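Local coordinates for protein rutinosidase (Aspergillus niger, PDB 6I1A) that hydrolyses beta-glycosidic bonds as a secreted glycoside hydrolase of family 5, a rutinosidase that probably also acts on beta-1,3-glucans, at residues I192-D197 / G243-P248; Q249-D254 / L261-H266. One frame throughout, in Å; residues are numbered along the deposited sequence.

Contact 1 (I192-D197 / G243-P248). With EDO (1,2-ethanediol), chain H; EDO (1,2-ethanediol), chain K.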
# COMPACT_ATOMS: atom_id res chain seq x y z
N ILE A 192 14.93 -17.94 5.63
CA ILE A 192 15.05 -16.50 5.95
C ILE A 192 13.67 -16.00 6.35
O ILE A 192 12.65 -16.60 5.95
CB ILE A 192 15.64 -15.70 4.76
CG1 ILE A 192 16.24 -14.34 5.19
CG2 ILE A 192 14.65 -15.53 3.63
CD1 ILE A 192 17.23 -13.78 4.15
N ASN A 193 13.67 -14.89 7.10
CA ASN A 193 12.41 -14.25 7.54
C ASN A 193 12.53 -12.75 7.41
O ASN A 193 13.45 -12.14 7.98
CB ASN A 193 12.14 -14.61 8.99
CG ASN A 193 10.84 -14.00 9.46
OD1 ASN A 193 9.77 -14.51 9.13
ND2 ASN A 193 10.93 -12.91 10.24
N GLU A 194 11.64 -12.12 6.62
CA GLU A 194 11.50 -10.66 6.50
C GLU A 194 12.84 -9.95 6.29
O GLU A 194 13.15 -8.96 6.97
CB GLU A 194 10.71 -10.10 7.69
CG GLU A 194 9.31 -10.62 7.78
CD GLU A 194 8.53 -10.04 8.95
OE1 GLU A 194 8.99 -9.12 9.65
OE2 GLU A 194 7.29 -10.44 9.06
N PRO A 195 13.61 -10.35 5.25
CA PRO A 195 14.79 -9.56 4.90
C PRO A 195 14.35 -8.17 4.43
O PRO A 195 13.37 -8.03 3.67
CB PRO A 195 15.43 -10.38 3.76
CG PRO A 195 14.26 -11.13 3.14
CD PRO A 195 13.35 -11.43 4.30
N ALA A 196 15.08 -7.13 4.81
CA ALA A 196 14.76 -5.74 4.46
C ALA A 196 16.02 -4.91 4.55
O ALA A 196 16.65 -4.93 5.61
CB ALA A 196 13.67 -5.23 5.35
N ASP A 197 16.35 -4.21 3.47
CA ASP A 197 17.54 -3.35 3.42
C ASP A 197 17.17 -1.89 3.34
O ASP A 197 18.12 -1.04 3.20
CB ASP A 197 18.49 -3.70 2.27
CG ASP A 197 17.90 -3.40 0.93
OD1 ASP A 197 16.68 -3.33 0.83
OD2 ASP A 197 18.68 -3.28 -0.06
N GLY A 243 9.63 -13.95 1.00
CA GLY A 243 10.22 -12.94 0.12
C GLY A 243 9.92 -11.53 0.57
O GLY A 243 9.51 -10.68 -0.23
N SER A 244 10.18 -11.24 1.84
CA SER A 244 9.95 -9.89 2.41
C SER A 244 8.47 -9.57 2.21
O SER A 244 7.61 -10.43 2.37
CB SER A 244 10.92 -8.89 1.82
OG SER A 244 10.95 -7.67 2.55
N PHE A 245 8.17 -8.34 1.82
CA PHE A 245 6.79 -7.85 1.61
C PHE A 245 6.61 -7.53 0.15
O PHE A 245 5.67 -6.80 -0.18
CB PHE A 245 6.49 -6.67 2.53
CG PHE A 245 6.80 -6.96 3.98
CD1 PHE A 245 5.93 -7.76 4.73
CD2 PHE A 245 7.96 -6.51 4.54
CE1 PHE A 245 6.27 -8.04 6.07
CE2 PHE A 245 8.30 -6.79 5.84
CZ PHE A 245 7.46 -7.56 6.60
N LYS A 246 7.41 -8.11 -0.74
CA LYS A 246 7.14 -8.05 -2.20
C LYS A 246 5.93 -8.93 -2.49
O LYS A 246 5.68 -9.98 -1.80
CB LYS A 246 8.32 -8.63 -2.98
CG LYS A 246 9.59 -7.93 -2.72
CD LYS A 246 9.58 -6.51 -3.08
CE LYS A 246 10.89 -5.92 -3.53
NZ LYS A 246 10.70 -4.47 -3.84
N TYR A 247 5.17 -8.57 -3.50
CA TYR A 247 4.13 -9.50 -3.99
C TYR A 247 4.81 -10.77 -4.49
O TYR A 247 5.91 -10.70 -5.02
CB TYR A 247 3.34 -8.75 -5.03
CG TYR A 247 2.71 -7.53 -4.39
CD1 TYR A 247 2.52 -7.47 -2.99
CD2 TYR A 247 2.59 -6.38 -5.09
CE1 TYR A 247 2.06 -6.30 -2.37
CE2 TYR A 247 2.07 -5.23 -4.50
CZ TYR A 247 1.80 -5.19 -3.15
OH TYR A 247 1.39 -3.98 -2.61
N PRO A 248 4.22 -11.98 -4.29
CA PRO A 248 4.83 -13.20 -4.80
C PRO A 248 5.18 -13.08 -6.27
O PRO A 248 6.19 -13.64 -6.69
CB PRO A 248 3.77 -14.29 -4.53
CG PRO A 248 3.01 -13.75 -3.32
CD PRO A 248 3.00 -12.26 -3.52
C1 EDO H . 6.44 -13.34 -1.63
O1 EDO H . 7.06 -12.12 -1.89
C2 EDO H . 6.25 -13.45 -0.18
O2 EDO H . 6.91 -14.51 0.31
C1 EDO K . 6.82 -7.52 11.78
O1 EDO K . 7.84 -8.49 11.86
C2 EDO K . 5.59 -8.13 11.21
O2 EDO K . 5.68 -8.39 9.78
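The hydroxyl of Ser244 gives a hydrogen bond to the carbonyl of Pro195, OG to O 2.7 Å, and meets it almost head-on, with a C=O...OG angle of 167°. With OG set opposite its own backbone N (chi1 -166°), the side chain reaches across to the other loop; serine suits the place because its one short hydroxyl can meet a main-chain carbonyl there. Ser244 and Phe245 are the central residues of a type II' turn from Gly243 to Lys246, closed by a weak bond from Lys246 N to Gly243 O; Ser244 takes the positive phi of this turn, unusual for a residue with a side chain. The two loops follow neighbouring strands, 187-190 and 239-241, of the TIM barrel, and Asn193-Glu194 matches the Asn-Glu pair which, in family 5 relatives, carries the acid/base glutamate, so Glu194 probably has that role. Here the extended Glu194 chain passes Phe245, CD standing 3.6 Å from CZ and CG 3.8 Å from the same atom, with carboxylate and ring turned 56° apart. A 1,2-ethanediol, probably from the crystallisation liquor, spans the carboxylate: its O1 bonds OE1 of Glu194 at 2.6 Å and its O2 bonds OE2 of Glu194 at 2.7 Å. That O2 also lies at the edge of the Phe245 ring, and Phe205 packs edge-to-face with this ring.

Contact 2 (Q249-D254 / L261-H266). With EDO (1,2-ethanediol), chain H; EDO (1,2-ethanediol), chain P; EDO (1,2-ethanediol), chain J.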
# COMPACT_ATOMS: atom_id res chain seq x y z
N GLN A 249 4.34 -12.39 -7.07
CA GLN A 249 4.58 -12.15 -8.50
C GLN A 249 5.98 -11.61 -8.76
O GLN A 249 6.57 -11.84 -9.82
CB GLN A 249 3.55 -11.15 -9.06
CG GLN A 249 2.08 -11.33 -8.59
CD GLN A 249 1.60 -10.87 -7.24
OE1 GLN A 249 1.58 -11.62 -6.26
NE2 GLN A 249 0.89 -9.74 -7.15
N TYR A 250 6.54 -10.82 -7.82
CA TYR A 250 7.87 -10.23 -7.97
C TYR A 250 8.91 -11.30 -8.14
O TYR A 250 9.92 -11.08 -8.85
CB TYR A 250 8.21 -9.35 -6.76
CG TYR A 250 9.56 -8.72 -6.75
CD1 TYR A 250 9.77 -7.47 -7.29
CD2 TYR A 250 10.66 -9.32 -6.12
CE1 TYR A 250 11.02 -6.88 -7.29
CE2 TYR A 250 11.89 -8.72 -6.06
CZ TYR A 250 12.09 -7.52 -6.69
OH TYR A 250 13.31 -6.96 -6.59
N TRP A 251 8.76 -12.42 -7.42
CA TRP A 251 9.79 -13.47 -7.37
C TRP A 251 9.50 -14.64 -8.32
O TRP A 251 10.36 -15.46 -8.54
CB TRP A 251 9.90 -14.05 -5.94
CG TRP A 251 10.17 -13.06 -4.85
CD1 TRP A 251 9.30 -12.59 -3.92
CD2 TRP A 251 11.45 -12.54 -4.48
NE1 TRP A 251 9.95 -11.74 -3.04
CE2 TRP A 251 11.27 -11.72 -3.35
CE3 TRP A 251 12.72 -12.66 -5.08
CZ2 TRP A 251 12.33 -11.05 -2.76
CZ3 TRP A 251 13.76 -12.00 -4.46
CH2 TRP A 251 13.58 -11.21 -3.33
N GLU A 252 8.27 -14.75 -8.79
CA GLU A 252 7.80 -15.93 -9.60
C GLU A 252 8.72 -16.26 -10.78
O GLU A 252 8.97 -17.49 -10.98
CB GLU A 252 6.39 -15.67 -10.15
CG GLU A 252 5.36 -15.95 -9.12
CD GLU A 252 3.95 -15.69 -9.62
OE1 GLU A 252 3.78 -15.46 -10.82
OE2 GLU A 252 3.05 -15.79 -8.80
N GLY A 253 9.13 -15.24 -11.52
CA GLY A 253 9.96 -15.39 -12.72
C GLY A 253 11.33 -15.88 -12.38
O GLY A 253 12.07 -16.29 -13.31
N ASP A 254 11.75 -15.93 -11.12
CA ASP A 254 13.14 -16.29 -10.75
C ASP A 254 13.35 -17.78 -10.52
O ASP A 254 14.50 -18.19 -10.33
CB ASP A 254 13.56 -15.56 -9.46
CG ASP A 254 13.64 -14.06 -9.62
OD1 ASP A 254 14.06 -13.59 -10.73
OD2 ASP A 254 13.33 -13.35 -8.63
N LEU A 261 9.03 -25.45 -3.98
CA LEU A 261 9.05 -24.13 -3.33
C LEU A 261 7.62 -23.73 -2.97
O LEU A 261 6.69 -23.98 -3.77
CB LEU A 261 9.59 -23.14 -4.35
CG LEU A 261 9.81 -21.72 -3.88
CD1 LEU A 261 11.03 -21.65 -3.00
CD2 LEU A 261 9.99 -20.85 -5.13
N VAL A 262 7.49 -23.08 -1.84
CA VAL A 262 6.23 -22.45 -1.40
C VAL A 262 6.59 -21.08 -0.86
O VAL A 262 7.61 -20.92 -0.17
CB VAL A 262 5.54 -23.34 -0.36
CG1 VAL A 262 6.41 -23.67 0.84
CG2 VAL A 262 4.20 -22.73 0.13
N PHE A 263 5.76 -20.08 -1.14
CA PHE A 263 5.97 -18.75 -0.57
C PHE A 263 5.32 -18.63 0.81
O PHE A 263 4.25 -19.19 1.01
CB PHE A 263 5.40 -17.68 -1.48
CG PHE A 263 6.16 -17.48 -2.75
CD1 PHE A 263 7.36 -16.81 -2.72
CD2 PHE A 263 5.55 -17.74 -3.97
CE1 PHE A 263 8.06 -16.56 -3.89
CE2 PHE A 263 6.24 -17.50 -5.15
CZ PHE A 263 7.49 -16.88 -5.10
N ASP A 264 5.96 -17.87 1.68
CA ASP A 264 5.38 -17.51 3.00
C ASP A 264 5.07 -16.03 2.96
O ASP A 264 6.00 -15.17 2.87
CB ASP A 264 6.39 -17.78 4.09
CG ASP A 264 5.99 -17.29 5.47
OD1 ASP A 264 4.83 -16.86 5.59
OD2 ASP A 264 6.79 -17.36 6.46
N THR A 265 3.79 -15.66 2.95
CA THR A 265 3.37 -14.27 3.03
C THR A 265 2.97 -13.89 4.45
O THR A 265 2.45 -14.74 5.17
CB THR A 265 2.24 -13.97 2.06
OG1 THR A 265 1.17 -14.89 2.33
CG2 THR A 265 2.69 -14.04 0.61
N HIS A 266 3.31 -12.67 4.84
CA HIS A 266 2.99 -12.20 6.20
C HIS A 266 2.04 -11.02 6.06
O HIS A 266 2.39 -10.05 5.39
CB HIS A 266 4.26 -11.74 6.94
CG HIS A 266 5.18 -12.84 7.27
ND1 HIS A 266 6.38 -12.63 7.97
CD2 HIS A 266 5.11 -14.16 7.04
CE1 HIS A 266 6.99 -13.80 8.12
NE2 HIS A 266 6.26 -14.78 7.54
C1 EDO H . 6.44 -13.34 -1.63
O1 EDO H . 7.06 -12.12 -1.89
C2 EDO H . 6.25 -13.45 -0.18
O2 EDO H . 6.91 -14.51 0.31
C1 EDO P . -1.17 -6.42 -7.16
O1 EDO P . -1.76 -7.72 -7.40
C2 EDO P . -0.14 -6.16 -8.21
O2 EDO P . 0.58 -7.33 -8.62
C1 EDO J . 5.63 -27.26 -4.18
O1 EDO J . 5.85 -26.24 -5.07
C2 EDO J . 5.76 -28.63 -4.82
O2 EDO J . 4.78 -28.90 -5.83
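Trp251 and Phe263 meet where the short helix 248-252 lies against strand 261-269, the helix and second strand of a beta-alpha-beta unit of the barrel. The methylene of the tryptophan does the touching: its CB is 3.7 Å from CE1 of Phe263 and 3.8 Å from CZ of Phe263, and the two side chains lie at a slant to one another. Phe263 leaves the strand on the helix side, with CG beside its own backbone N (chi1 -71°), which brings CE1 and CZ against that methylene. Tyr250 covers one indole face, CD2 lying 3.6 Å above the Trp251 ring plane, over its centre. Packing thins toward Glu252, whose CG comes only to 4.4 Å from CE2 of Phe263. Looser still is the partly exposed Gln249, whose side chain does not touch the strand segment; its NE2 bonds Glu290 O and a 1,2-ethanediol. On the strand, His266 NE2 gives a bond to Asp264 OD2, 2.8 Å long, from above the carboxylate plane; Arg92 adds a salt bridge to that carboxylate. The direct contact between the segments is largely apolar, and another 1,2-ethanediol lies between Trp251 and the Asp264 carbonyl. Trp251 NE1 and the Glu252 carboxylate find partners outside the interface, in Gly243 and Thr294, so the contact rests on close fit of side chains rather than on directional bonds between helix and strand.

The two contacts follow one another along the chain, with centres about 9 Å apart, and they share more than the continuous run 243-254. Glu194 of contact 1 bonds His266 of contact 2, OE2 to ND1 2.6 Å, so that a polar chain runs from the carboxylate through the imidazole to Asp264; this probably positions the glutamate in the family 5 active site, near Glu303. Separately, Gly243 O receives Trp251 NE1 at 3.0 Å, tying the turn to the helix after it. One 1,2-ethanediol bridges the contacts, bonded to Gly243 N, Lys246 O and Asp264 O. Both meet the second subunit: Lys246 bridges to its Asp274, and Gln249 packs on its Glu282.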